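Local coordinates for protein Pvc1 (Photorhabdus asymbiotica subsp. asymbiotica, PDB 6J0B) that probably forms the inner tube of an extracellular contractile injection system, stacking with copies of itself inside the contractile sheath as a conduit for cargo, at residues M[106-111]-M[144-149]; M[17-22]-M[31-36]; M[92-97]-M[113-118]; M[26-31]-M[75-80]. All blocks are in the same frame, centred on the assembly; numbering follows the deposited sequence.

Two overlapping pairs of contacts, in series along the chain, organise this tail-tube subunit. From the N terminus, contact 2 comes first: it closes the short connection between strands 19-23 and 32-35, whose side chains meet between two strands of the curled sheet, next to a subunit interface. Contact 4 starts within that connection, shares Asn31 with contact 2 and crosses it, tying the loop to the start of helix 78-82. The second pair begins with contact 3, which belongs to the hairpin of strands 92-99 and 106-121. Contact 1 starts before contact 3 is complete, so these two also cross, and it joins strand 106-121 to the C-terminal strand 134-148. Strand 92-99 pairs with 19-23, linking both halves.

Contact 1 of 4, residues M[106-111]-M[144-149]; sequences LLMTWN and VIMQAV
The C-terminal strand of the tube barrel is zipped antiparallel onto strand 106-121, with Thr109 facing Gln147 and Trp110 facing Met146. The short axes run 4.6 Å apart at 158°. Thr109 and Gln147 form a hydrogen-bonded pair: Gln147 N gives a nearly straight bond of 2.6 Å to Thr109 O, while Thr109 N reaches Gln147 O at 3.0 Å along a more bent path. Asn111 and Ile145 repeat the reciprocal pattern, and beyond the strand end Val149 N adds a weak bond to Leu107 O.

On the face carrying Met108, Trp110 and Met146, Met146 lies along the indole, and Met108 meets the far end of Met146. With CG anti to the backbone N (chi1 167°) and the chain extended beyond it, Met146 runs alongside Trp110, pointing the same way. Its CB sits over the face of the five-membered ring, 4.2 Å from the centroid, a CH-pi contact; SD approaches obliquely at 4.8 Å from the same centroid. Met146 CE finishes 3.9 Å from Trp110 CZ2 and 3.7 Å from Met108 SD. Val144 CG1 meets the indole at its edge, 4.0 Å from Trp110 CD1. Phe125 of a second subunit adds an edge-to-face ring contact to Trp110. The result is a regular antiparallel strand pair bearing a Met-aromatic cluster, here placed where neighbouring tube subunits pack together.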
loop_
_atom_site.group_PDB
_atom_site.type_symbol
_atom_site.label_atom_id
_atom_site.label_comp_id
_atom_site.label_asym_id
_atom_site.label_seq_id
_atom_site.Cartn_x
_atom_site.Cartn_y
_atom_site.Cartn_z
ATOM N N LEU M 106 -16.882 -37.898 -18.741
ATOM C CA LEU M 106 -16.718 -36.624 -18.060
ATOM C C LEU M 106 -17.640 -36.565 -16.854
ATOM O O LEU M 106 -18.746 -37.110 -16.876
ATOM C CB LEU M 106 -17.023 -35.449 -18.985
ATOM C CG LEU M 106 -16.466 -35.303 -20.398
ATOM C CD1 LEU M 106 -16.544 -33.862 -20.730
ATOM C CD2 LEU M 106 -15.050 -35.734 -20.548
ATOM N N LEU M 107 -17.182 -35.895 -15.804
ATOM C CA LEU M 107 -17.977 -35.725 -14.597
ATOM C C LEU M 107 -18.507 -34.308 -14.448
ATOM O O LEU M 107 -19.671 -34.121 -14.092
ATOM C CB LEU M 107 -17.146 -36.105 -13.369
ATOM C CG LEU M 107 -16.378 -37.423 -13.482
ATOM C CD1 LEU M 107 -15.553 -37.679 -12.246
ATOM C CD2 LEU M 107 -17.318 -38.580 -13.728
ATOM N N MET M 108 -17.671 -33.311 -14.722
ATOM C CA MET M 108 -18.066 -31.915 -14.757
ATOM C C MET M 108 -17.393 -31.266 -15.952
ATOM O O MET M 108 -16.422 -31.792 -16.492
ATOM C CB MET M 108 -17.678 -31.180 -13.477
ATOM C CG MET M 108 -18.668 -31.325 -12.362
ATOM S SD MET M 108 -20.200 -30.474 -12.738
ATOM C CE MET M 108 -21.270 -31.295 -11.576
ATOM N N THR M 109 -17.918 -30.122 -16.376
ATOM C CA THR M 109 -17.368 -29.431 -17.534
ATOM C C THR M 109 -17.525 -27.933 -17.348
ATOM O O THR M 109 -18.618 -27.459 -17.040
ATOM C CB THR M 109 -18.056 -29.875 -18.833
ATOM O OG1 THR M 109 -17.929 -31.291 -18.994
ATOM C CG2 THR M 109 -17.427 -29.200 -20.036
ATOM N N TRP M 110 -16.431 -27.202 -17.525
ATOM C CA TRP M 110 -16.435 -25.751 -17.593
ATOM C C TRP M 110 -16.164 -25.328 -19.028
ATOM O O TRP M 110 -15.418 -25.989 -19.748
ATOM C CB TRP M 110 -15.384 -25.151 -16.660
ATOM C CG TRP M 110 -15.753 -25.227 -15.219
ATOM C CD1 TRP M 110 -16.261 -24.225 -14.457
ATOM C CD2 TRP M 110 -15.653 -26.370 -14.364
ATOM N NE1 TRP M 110 -16.482 -24.666 -13.180
ATOM C CE2 TRP M 110 -16.117 -25.982 -13.098
ATOM C CE3 TRP M 110 -15.212 -27.682 -14.546
ATOM C CZ2 TRP M 110 -16.157 -26.857 -12.021
ATOM C CZ3 TRP M 110 -15.251 -28.545 -13.478
ATOM C CH2 TRP M 110 -15.722 -28.132 -12.232
ATOM N N ASN M 111 -16.792 -24.239 -19.454
ATOM C CA ASN M 111 -16.635 -23.742 -20.813
ATOM C C ASN M 111 -16.272 -22.271 -20.764
ATOM O O ASN M 111 -16.926 -21.493 -20.070
ATOM C CB ASN M 111 -17.909 -23.928 -21.633
ATOM C CG ASN M 111 -18.327 -25.367 -21.729
ATOM O OD1 ASN M 111 -17.499 -26.252 -21.919
ATOM N ND2 ASN M 111 -19.622 -25.617 -21.589
ATOM N N VAL M 144 -17.609 -17.833 -18.347
ATOM C CA VAL M 144 -17.455 -19.158 -17.762
ATOM C C VAL M 144 -18.837 -19.700 -17.449
ATOM O O VAL M 144 -19.612 -19.068 -16.725
ATOM C CB VAL M 144 -16.594 -19.115 -16.500
ATOM C CG1 VAL M 144 -16.478 -20.495 -15.898
ATOM C CG2 VAL M 144 -15.283 -18.625 -16.863
ATOM N N ILE M 145 -19.159 -20.862 -18.001
ATOM C CA ILE M 145 -20.342 -21.605 -17.599
ATOM C C ILE M 145 -19.907 -22.998 -17.178
ATOM O O ILE M 145 -18.919 -23.533 -17.686
ATOM C CB ILE M 145 -21.414 -21.673 -18.706
ATOM C CG1 ILE M 145 -20.858 -22.294 -19.981
ATOM C CG2 ILE M 145 -21.971 -20.300 -18.982
ATOM C CD1 ILE M 145 -21.901 -22.996 -20.799
ATOM N N MET M 146 -20.636 -23.566 -16.230
ATOM C CA MET M 146 -20.349 -24.876 -15.671
ATOM C C MET M 146 -21.468 -25.822 -16.071
ATOM O O MET M 146 -22.643 -25.539 -15.826
ATOM C CB MET M 146 -20.224 -24.781 -14.152
ATOM C CG MET M 146 -20.225 -26.083 -13.394
ATOM S SD MET M 146 -20.151 -25.699 -11.634
ATOM C CE MET M 146 -19.829 -27.296 -10.912
ATOM N N GLN M 147 -21.105 -26.930 -16.704
ATOM C CA GLN M 147 -22.069 -27.891 -17.216
ATOM C C GLN M 147 -21.985 -29.186 -16.426
ATOM O O GLN M 147 -20.892 -29.670 -16.123
ATOM C CB GLN M 147 -21.829 -28.179 -18.696
ATOM C CG GLN M 147 -22.578 -27.270 -19.642
ATOM C CD GLN M 147 -23.998 -27.736 -19.897
ATOM O OE1 GLN M 147 -24.441 -28.749 -19.357
ATOM N NE2 GLN M 147 -24.720 -26.997 -20.729
ATOM N N ALA M 148 -23.142 -29.743 -16.097
ATOM C CA ALA M 148 -23.178 -31.037 -15.438
ATOM C C ALA M 148 -22.946 -32.140 -16.458
ATOM O O ALA M 148 -23.673 -32.236 -17.452
ATOM C CB ALA M 148 -24.515 -31.240 -14.731
ATOM N N VAL M 149 -21.921 -32.956 -16.203
ATOM C CA VAL M 149 -21.505 -34.096 -17.029
ATOM C C VAL M 149 -21.220 -33.705 -18.479
ATOM O O VAL M 149 -20.263 -32.984 -18.760
ATOM C CB VAL M 149 -22.544 -35.235 -16.973
ATOM C CG1 VAL M 149 -22.009 -36.459 -17.665
ATOM C CG2 VAL M 149 -22.901 -35.562 -15.532
#

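Contact 2 of 4, residues M[17-22]-M[31-36]; sequences YRFIVS and NSVSGL
Phe19 holds its CG between the backbone N and the carbonyl carbon (chi1 56°), which swings the ring toward Asn31 and Val33, while Val33 sets CG1 anti to the backbone N (chi1 -175°), which leaves CG2 beside that N, facing the ring. The setting is the curled antiparallel sheet of a phage-type tail-tube barrel, where these side chains meet between two strands next to a subunit interface. Strands 19-23 and 32-35 are not paired with each other here; the axes of the short segments 19-22 and 32-35 pass 9.2 Å apart at 74°, so side chains rather than hydrogen bonds bridge them.

Phe19 CZ lies 3.6 Å from Asn31 O, which sits at the edge near the ring plane, whereas Val33 CG2 approaches Phe19 CE1 obliquely, at 3.9 Å. Asn31 and Ser32 both face Arg67, the signature of a classic beta bulge at the start of strand 32-35. Ser32 and the next residue, Val33, also pair with a strand of a second subunit, so the sheet continues across the interface. Phe30 also covers Val21, which comes toward Val33 from the opposite direction; the two valines slide past one another, Val21 CG2 and Val33 CG2 3.8 Å apart.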
loop_
_atom_site.group_PDB
_atom_site.type_symbol
_atom_site.label_atom_id
_atom_site.label_comp_id
_atom_site.label_asym_id
_atom_site.label_seq_id
_atom_site.Cartn_x
_atom_site.Cartn_y
_atom_site.Cartn_z
ATOM N N TYR M 17 -7.534 -33.640 -9.597
ATOM C CA TYR M 17 -6.273 -33.819 -10.301
ATOM C C TYR M 17 -6.415 -34.446 -11.679
ATOM O O TYR M 17 -5.454 -34.424 -12.450
ATOM C CB TYR M 17 -5.308 -34.641 -9.445
ATOM C CG TYR M 17 -5.835 -35.966 -8.958
ATOM C CD1 TYR M 17 -5.755 -37.099 -9.754
ATOM C CD2 TYR M 17 -6.376 -36.096 -7.690
ATOM C CE1 TYR M 17 -6.223 -38.308 -9.320
ATOM C CE2 TYR M 17 -6.843 -37.311 -7.245
ATOM C CZ TYR M 17 -6.767 -38.409 -8.069
ATOM O OH TYR M 17 -7.230 -39.624 -7.642
ATOM N N ARG M 18 -7.574 -34.990 -12.016
ATOM C CA ARG M 18 -7.783 -35.631 -13.307
ATOM C C ARG M 18 -8.699 -34.746 -14.139
ATOM O O ARG M 18 -9.896 -34.650 -13.857
ATOM C CB ARG M 18 -8.368 -37.025 -13.110
ATOM C CG ARG M 18 -8.203 -37.977 -14.277
ATOM C CD ARG M 18 -6.759 -38.121 -14.699
ATOM N NE ARG M 18 -5.858 -38.381 -13.585
ATOM C CZ ARG M 18 -5.243 -39.536 -13.379
ATOM N NH1 ARG M 18 -5.431 -40.542 -14.216
ATOM N NH2 ARG M 18 -4.438 -39.682 -12.339
ATOM N N PHE M 19 -8.141 -34.094 -15.157
ATOM C CA PHE M 19 -8.905 -33.147 -15.949
ATOM C C PHE M 19 -8.368 -33.096 -17.371
ATOM O O PHE M 19 -7.210 -33.427 -17.629
ATOM C CB PHE M 19 -8.909 -31.747 -15.314
ATOM C CG PHE M 19 -7.542 -31.166 -15.074
ATOM C CD1 PHE M 19 -6.943 -30.352 -16.019
ATOM C CD2 PHE M 19 -6.881 -31.389 -13.883
ATOM C CE1 PHE M 19 -5.702 -29.809 -15.792
ATOM C CE2 PHE M 19 -5.642 -30.849 -13.656
ATOM C CZ PHE M 19 -5.056 -30.059 -14.611
ATOM N N ILE M 20 -9.229 -32.675 -18.295
ATOM C CA ILE M 20 -8.889 -32.519 -19.704
ATOM C C ILE M 20 -9.103 -31.065 -20.089
ATOM O O ILE M 20 -10.190 -30.520 -19.880
ATOM C CB ILE M 20 -9.739 -33.428 -20.610
ATOM C CG1 ILE M 20 -9.732 -34.863 -20.111
ATOM C CG2 ILE M 20 -9.222 -33.394 -22.027
ATOM C CD1 ILE M 20 -8.378 -35.500 -20.086
ATOM N N VAL M 21 -8.077 -30.445 -20.658
ATOM C CA VAL M 21 -8.157 -29.086 -21.177
ATOM C C VAL M 21 -8.104 -29.162 -22.694
ATOM O O VAL M 21 -7.288 -29.898 -23.256
ATOM C CB VAL M 21 -7.021 -28.207 -20.625
ATOM C CG1 VAL M 21 -7.244 -26.758 -20.983
ATOM C CG2 VAL M 21 -6.922 -28.366 -19.132
ATOM N N SER M 22 -8.980 -28.413 -23.356
ATOM C CA SER M 22 -9.084 -28.455 -24.810
ATOM C C SER M 22 -9.166 -27.033 -25.338
ATOM O O SER M 22 -10.174 -26.354 -25.136
ATOM C CB SER M 22 -10.299 -29.262 -25.249
ATOM O OG SER M 22 -10.322 -29.368 -26.657
ATOM N N ASN M 31 -0.643 -28.833 -16.755
ATOM C CA ASN M 31 -0.272 -29.193 -15.395
ATOM C C ASN M 31 -1.284 -28.658 -14.391
ATOM O O ASN M 31 -1.668 -29.362 -13.454
ATOM C CB ASN M 31 1.128 -28.671 -15.088
ATOM C CG ASN M 31 1.567 -28.976 -13.679
ATOM O OD1 ASN M 31 1.233 -30.015 -13.122
ATOM N ND2 ASN M 31 2.325 -28.064 -13.091
ATOM N N SER M 32 -1.727 -27.416 -14.564
ATOM C CA SER M 32 -2.707 -26.842 -13.659
ATOM C C SER M 32 -3.477 -25.745 -14.374
ATOM O O SER M 32 -2.981 -25.121 -15.311
ATOM C CB SER M 32 -2.054 -26.279 -12.397
ATOM O OG SER M 32 -1.763 -24.907 -12.552
ATOM N N VAL M 33 -4.713 -25.534 -13.926
ATOM C CA VAL M 33 -5.590 -24.475 -14.413
ATOM C C VAL M 33 -6.038 -23.659 -13.210
ATOM O O VAL M 33 -6.404 -24.223 -12.176
ATOM C CB VAL M 33 -6.815 -25.045 -15.161
ATOM C CG1 VAL M 33 -7.642 -23.936 -15.772
ATOM C CG2 VAL M 33 -6.399 -26.041 -16.218
ATOM N N SER M 34 -6.008 -22.335 -13.334
ATOM C CA SER M 34 -6.343 -21.457 -12.221
ATOM C C SER M 34 -7.273 -20.342 -12.678
ATOM O O SER M 34 -7.501 -20.140 -13.870
ATOM C CB SER M 34 -5.082 -20.859 -11.592
ATOM O OG SER M 34 -5.419 -19.832 -10.681
ATOM N N GLY M 35 -7.803 -19.606 -11.708
ATOM C CA GLY M 35 -8.727 -18.526 -12.027
ATOM C C GLY M 35 -10.111 -19.075 -12.299
ATOM O O GLY M 35 -10.657 -19.843 -11.499
ATOM N N LEU M 36 -10.698 -18.627 -13.411
ATOM C CA LEU M 36 -11.871 -19.236 -14.042
ATOM C C LEU M 36 -13.131 -19.095 -13.183
ATOM O O LEU M 36 -13.980 -19.978 -13.125
ATOM C CB LEU M 36 -11.588 -20.707 -14.387
ATOM C CG LEU M 36 -12.375 -21.450 -15.455
ATOM C CD1 LEU M 36 -12.289 -20.641 -16.665
ATOM C CD2 LEU M 36 -11.776 -22.791 -15.693
#

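Contact 3 of 4, residues M[92-97]-M[113-118]; sequences KDITIS and SNAFPT
Lys92 and Ala115 form an antiparallel hydrogen-bonded pair, just after segment 113-118 turns a corner at Asn114 through left-handed backbone angles (phi/psi 60°/41°). Lys92 N to Ala115 O is the straighter bond, at 3.1 Å; in the return bond Ala115 N approaches Lys92 O from above the carbonyl plane.

The side chains extend this join. Asp93 OD1 accepts a weak bond of 3.4 Å from Asn114 N at the corner, but its stronger partner is the backbone N of Ser2 in a fourth subunit. Ile94, its CG1 anti to the carbonyl carbon (chi1 -87°), brings CD1 to 3.7 Å from Ala115 CB, an apolar touch beside the paired backbones. Around the contact, strand 134-148 supplies Leu139 against Ile94 and Ala141 against Ala115, strand 19-23 packs Val23 on Lys92 and Ile94, and helix 78-82 offers Trp80 for a cation-pi contact with Lys92.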
loop_
_atom_site.group_PDB
_atom_site.type_symbol
_atom_site.label_atom_id
_atom_site.label_comp_id
_atom_site.label_asym_id
_atom_site.label_seq_id
_atom_site.Cartn_x
_atom_site.Cartn_y
_atom_site.Cartn_z
ATOM N N LYS M 92 -10.323 -18.466 -29.158
ATOM C CA LYS M 92 -10.834 -19.821 -29.233
ATOM C C LYS M 92 -11.362 -20.238 -27.873
ATOM O O LYS M 92 -11.033 -19.647 -26.845
ATOM C CB LYS M 92 -9.760 -20.792 -29.725
ATOM C CG LYS M 92 -8.451 -20.651 -29.016
ATOM C CD LYS M 92 -7.348 -21.412 -29.716
ATOM C CE LYS M 92 -7.002 -20.806 -31.048
ATOM N NZ LYS M 92 -5.742 -21.393 -31.565
ATOM N N ASP M 93 -12.198 -21.269 -27.883
ATOM C CA ASP M 93 -12.897 -21.707 -26.690
ATOM C C ASP M 93 -12.092 -22.763 -25.950
ATOM O O ASP M 93 -11.553 -23.691 -26.555
ATOM C CB ASP M 93 -14.274 -22.255 -27.055
ATOM C CG ASP M 93 -15.073 -21.289 -27.907
ATOM O OD1 ASP M 93 -14.881 -20.065 -27.761
ATOM O OD2 ASP M 93 -15.887 -21.749 -28.730
ATOM N N ILE M 94 -12.018 -22.609 -24.633
ATOM C CA ILE M 94 -11.287 -23.506 -23.748
ATOM C C ILE M 94 -12.321 -24.257 -22.923
ATOM O O ILE M 94 -13.272 -23.651 -22.424
ATOM C CB ILE M 94 -10.296 -22.727 -22.857
ATOM C CG1 ILE M 94 -8.953 -22.535 -23.562
ATOM C CG2 ILE M 94 -10.047 -23.408 -21.526
ATOM C CD1 ILE M 94 -8.916 -21.403 -24.540
ATOM N N THR M 95 -12.188 -25.577 -22.842
ATOM C CA THR M 95 -13.060 -26.388 -22.006
ATOM C C THR M 95 -12.220 -27.189 -21.026
ATOM O O THR M 95 -11.332 -27.935 -21.438
ATOM C CB THR M 95 -13.923 -27.353 -22.825
ATOM O OG1 THR M 95 -13.110 -28.431 -23.296
ATOM C CG2 THR M 95 -14.574 -26.662 -24.013
ATOM N N ILE M 96 -12.503 -27.040 -19.740
ATOM C CA ILE M 96 -11.936 -27.905 -18.716
ATOM C C ILE M 96 -12.983 -28.945 -18.364
ATOM O O ILE M 96 -14.184 -28.670 -18.387
ATOM C CB ILE M 96 -11.497 -27.130 -17.462
ATOM C CG1 ILE M 96 -11.089 -25.701 -17.821
ATOM C CG2 ILE M 96 -10.375 -27.872 -16.773
ATOM C CD1 ILE M 96 -9.739 -25.564 -18.455
ATOM N N SER M 97 -12.534 -30.153 -18.036
ATOM C CA SER M 97 -13.471 -31.253 -17.822
ATOM C C SER M 97 -12.861 -32.253 -16.855
ATOM O O SER M 97 -11.905 -32.939 -17.213
ATOM C CB SER M 97 -13.814 -31.926 -19.140
ATOM O OG SER M 97 -14.538 -31.064 -19.995
ATOM N N SER M 113 -15.432 -18.874 -23.240
ATOM C CA SER M 113 -15.669 -18.346 -24.573
ATOM C C SER M 113 -14.691 -17.223 -24.873
ATOM O O SER M 113 -14.374 -16.424 -23.988
ATOM C CB SER M 113 -17.097 -17.826 -24.707
ATOM O OG SER M 113 -18.036 -18.852 -24.460
ATOM N N ASN M 114 -14.215 -17.187 -26.123
ATOM C CA ASN M 114 -13.450 -16.070 -26.691
ATOM C C ASN M 114 -12.164 -15.788 -25.921
ATOM O O ASN M 114 -11.806 -14.634 -25.690
ATOM C CB ASN M 114 -14.295 -14.798 -26.775
ATOM C CG ASN M 114 -15.384 -14.879 -27.814
ATOM O OD1 ASN M 114 -16.537 -14.547 -27.554
ATOM N ND2 ASN M 114 -15.020 -15.294 -29.004
ATOM N N ALA M 115 -11.466 -16.839 -25.510
ATOM C CA ALA M 115 -10.231 -16.653 -24.764
ATOM C C ALA M 115 -9.081 -16.351 -25.709
ATOM O O ALA M 115 -8.937 -16.987 -26.754
ATOM C CB ALA M 115 -9.917 -17.889 -23.928
ATOM N N PHE M 116 -8.270 -15.366 -25.345
ATOM C CA PHE M 116 -7.107 -14.970 -26.118
ATOM C C PHE M 116 -5.943 -14.733 -25.169
ATOM O O PHE M 116 -6.159 -14.370 -24.012
ATOM C CB PHE M 116 -7.405 -13.716 -26.965
ATOM C CG PHE M 116 -7.695 -12.475 -26.172
ATOM C CD1 PHE M 116 -8.978 -12.198 -25.751
ATOM C CD2 PHE M 116 -6.695 -11.556 -25.902
ATOM C CE1 PHE M 116 -9.248 -11.066 -25.042
ATOM C CE2 PHE M 116 -6.966 -10.421 -25.188
ATOM C CZ PHE M 116 -8.242 -10.174 -24.761
ATOM N N PRO M 117 -4.701 -14.944 -25.614
ATOM C CA PRO M 117 -3.590 -14.934 -24.660
ATOM C C PRO M 117 -2.986 -13.566 -24.396
ATOM O O PRO M 117 -2.782 -12.747 -25.293
ATOM C CB PRO M 117 -2.566 -15.849 -25.338
ATOM C CG PRO M 117 -2.787 -15.640 -26.756
ATOM C CD PRO M 117 -4.238 -15.351 -26.951
ATOM N N THR M 118 -2.729 -13.317 -23.120
ATOM C CA THR M 118 -1.819 -12.277 -22.672
ATOM C C THR M 118 -0.791 -12.946 -21.775
ATOM O O THR M 118 -1.082 -13.963 -21.160
ATOM C CB THR M 118 -2.537 -11.164 -21.893
ATOM O OG1 THR M 118 -2.908 -11.650 -20.598
ATOM C CG2 THR M 118 -3.790 -10.708 -22.609
#

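Contact 4 of 4, residues M[26-31]-M[75-80]; sequences EKIPFN and TELFDW
Phe30 and Leu77 form the close apolar side of this contact, whereas Glu26 and Glu76 face each other at its partly exposed side. The loop after strand 19-23 here meets the approach to helix 78-82 through side chains alone, with no hydrogen bond between the two segments. Leu77 and Phe30 come from opposite directions, and the two leucine methyls sit side by side along the CE1-CZ edge of the ring: Leu77 CD2 lies 3.8 Å from Phe30 CZ, and Leu77 CD1 is the same 3.8 Å from Phe30 CE1. Ile28 crosses beside them, its CD1 4.1 Å from Leu77 CD2. Both Phe30 and Leu77 are buried, backed by strand 52-69 through Leu66 and Lys68 respectively; Lys68 also makes a cation-pi contact with Phe30.

Toward the acidic side the character changes. Glu76 sets CG between its backbone N and carbonyl carbon (chi1 62°) and then extends, so that OE2 comes 3.3 Å from Ile28 CG2 and OE1 lies 2.9 Å from Glu26 OE2, a separation whose exact value is doubtful at this resolution. The two carboxylate planes are 32° apart, and the acceptor oxygens confront one another without a hydrogen bond as modelled. Two neighbouring acids add no attraction in this arrangement and may shift each other's ionisation, so cohesion here probably rests on Ile28, Phe30 and Leu77 rather than on the acidic pair.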
loop_
_atom_site.group_PDB
_atom_site.type_symbol
_atom_site.label_atom_id
_atom_site.label_comp_id
_atom_site.label_asym_id
_atom_site.label_seq_id
_atom_site.Cartn_x
_atom_site.Cartn_y
_atom_site.Cartn_z
ATOM N N GLU M 26 -7.651 -28.182 -30.777
ATOM C CA GLU M 26 -6.632 -28.987 -30.126
ATOM C C GLU M 26 -7.067 -29.369 -28.719
ATOM O O GLU M 26 -7.863 -28.678 -28.081
ATOM C CB GLU M 26 -5.315 -28.218 -30.050
ATOM C CG GLU M 26 -4.833 -27.652 -31.370
ATOM C CD GLU M 26 -3.758 -26.596 -31.189
ATOM O OE1 GLU M 26 -3.525 -26.173 -30.038
ATOM O OE2 GLU M 26 -3.151 -26.187 -32.201
ATOM N N LYS M 27 -6.536 -30.487 -28.235
ATOM C CA LYS M 27 -6.530 -30.790 -26.813
ATOM C C LYS M 27 -5.087 -31.002 -26.390
ATOM O O LYS M 27 -4.344 -31.746 -27.040
ATOM C CB LYS M 27 -7.408 -32.004 -26.463
ATOM C CG LYS M 27 -7.151 -33.294 -27.221
ATOM C CD LYS M 27 -7.925 -34.446 -26.594
ATOM C CE LYS M 27 -7.449 -34.744 -25.176
ATOM N NZ LYS M 27 -6.109 -35.402 -25.144
ATOM N N ILE M 28 -4.676 -30.310 -25.335
ATOM C CA ILE M 28 -3.283 -30.355 -24.906
ATOM C C ILE M 28 -3.212 -30.601 -23.407
ATOM O O ILE M 28 -4.026 -30.056 -22.650
ATOM C CB ILE M 28 -2.539 -29.071 -25.298
ATOM C CG1 ILE M 28 -3.479 -27.871 -25.272
ATOM C CG2 ILE M 28 -1.942 -29.232 -26.669
ATOM C CD1 ILE M 28 -2.816 -26.579 -25.687
ATOM N N PRO M 29 -2.268 -31.418 -22.938
ATOM C CA PRO M 29 -2.192 -31.727 -21.505
ATOM C C PRO M 29 -1.593 -30.570 -20.719
ATOM O O PRO M 29 -0.532 -30.048 -21.064
ATOM C CB PRO M 29 -1.287 -32.960 -21.460
ATOM C CG PRO M 29 -0.477 -32.875 -22.692
ATOM C CD PRO M 29 -1.338 -32.240 -23.729
ATOM N N PHE M 30 -2.280 -30.173 -19.655
ATOM C CA PHE M 30 -1.852 -29.061 -18.826
ATOM C C PHE M 30 -1.557 -29.537 -17.414
ATOM O O PHE M 30 -2.136 -30.511 -16.933
ATOM C CB PHE M 30 -2.903 -27.956 -18.794
ATOM C CG PHE M 30 -2.786 -26.991 -19.924
ATOM C CD1 PHE M 30 -1.881 -25.957 -19.864
ATOM C CD2 PHE M 30 -3.567 -27.122 -21.052
ATOM C CE1 PHE M 30 -1.752 -25.072 -20.905
ATOM C CE2 PHE M 30 -3.449 -26.231 -22.090
ATOM C CZ PHE M 30 -2.540 -25.207 -22.014
ATOM N N ASN M 31 -0.643 -28.833 -16.755
ATOM C CA ASN M 31 -0.272 -29.193 -15.395
ATOM C C ASN M 31 -1.284 -28.658 -14.391
ATOM O O ASN M 31 -1.668 -29.362 -13.454
ATOM C CB ASN M 31 1.128 -28.671 -15.088
ATOM C CG ASN M 31 1.567 -28.976 -13.679
ATOM O OD1 ASN M 31 1.233 -30.015 -13.122
ATOM N ND2 ASN M 31 2.325 -28.064 -13.091
ATOM N N THR M 75 5.952 -26.024 -29.329
ATOM C CA THR M 75 5.597 -24.694 -28.816
ATOM C C THR M 75 4.325 -24.268 -29.537
ATOM O O THR M 75 4.399 -23.552 -30.536
ATOM C CB THR M 75 6.699 -23.636 -29.045
ATOM O OG1 THR M 75 6.685 -23.229 -30.416
ATOM C CG2 THR M 75 8.062 -24.152 -28.738
ATOM N N GLU M 76 3.160 -24.673 -29.042
ATOM C CA GLU M 76 1.929 -24.127 -29.595
ATOM C C GLU M 76 1.152 -23.291 -28.593
ATOM O O GLU M 76 0.084 -22.776 -28.935
ATOM C CB GLU M 76 1.044 -25.230 -30.197
ATOM C CG GLU M 76 0.520 -26.315 -29.285
ATOM C CD GLU M 76 -0.279 -27.347 -30.074
ATOM O OE1 GLU M 76 -0.570 -27.087 -31.260
ATOM O OE2 GLU M 76 -0.605 -28.417 -29.526
ATOM N N LEU M 77 1.666 -23.127 -27.376
ATOM C CA LEU M 77 1.230 -22.015 -26.543
ATOM C C LEU M 77 1.912 -20.723 -26.956
ATOM O O LEU M 77 1.314 -19.648 -26.849
ATOM C CB LEU M 77 1.522 -22.285 -25.068
ATOM C CG LEU M 77 0.680 -23.293 -24.297
ATOM C CD1 LEU M 77 0.941 -23.119 -22.811
ATOM C CD2 LEU M 77 -0.795 -23.127 -24.616
ATOM N N PHE M 78 3.158 -20.808 -27.420
ATOM C CA PHE M 78 3.887 -19.615 -27.828
ATOM C C PHE M 78 3.408 -19.097 -29.175
ATOM O O PHE M 78 3.323 -17.882 -29.372
ATOM C CB PHE M 78 5.388 -19.898 -27.880
ATOM C CG PHE M 78 6.187 -18.788 -28.500
ATOM C CD1 PHE M 78 6.687 -18.903 -29.788
ATOM C CD2 PHE M 78 6.430 -17.624 -27.797
ATOM C CE1 PHE M 78 7.405 -17.877 -30.359
ATOM C CE2 PHE M 78 7.154 -16.600 -28.364
ATOM C CZ PHE M 78 7.638 -16.725 -29.643
ATOM N N ASP M 79 3.110 -19.999 -30.114
ATOM C CA ASP M 79 2.688 -19.582 -31.449
ATOM C C ASP M 79 1.320 -18.919 -31.431
ATOM O O ASP M 79 0.996 -18.143 -32.334
ATOM C CB ASP M 79 2.666 -20.779 -32.394
ATOM C CG ASP M 79 4.041 -21.147 -32.902
ATOM O OD1 ASP M 79 4.945 -20.287 -32.865
ATOM O OD2 ASP M 79 4.216 -22.296 -33.354
ATOM N N TRP M 80 0.508 -19.218 -30.421
ATOM C CA TRP M 80 -0.761 -18.526 -30.254
ATOM C C TRP M 80 -0.542 -17.087 -29.806
ATOM O O TRP M 80 -1.180 -16.168 -30.328
ATOM C CB TRP M 80 -1.622 -19.292 -29.254
ATOM C CG TRP M 80 -3.019 -18.807 -29.111
ATOM C CD1 TRP M 80 -3.724 -18.035 -29.983
ATOM C CD2 TRP M 80 -3.890 -19.071 -28.014
ATOM N NE1 TRP M 80 -4.981 -17.797 -29.493
ATOM C CE2 TRP M 80 -5.109 -18.431 -28.286
ATOM C CE3 TRP M 80 -3.759 -19.791 -26.827
ATOM C CZ2 TRP M 80 -6.179 -18.477 -27.409
ATOM C CZ3 TRP M 80 -4.827 -19.843 -25.964
ATOM C CH2 TRP M 80 -6.023 -19.193 -26.260
#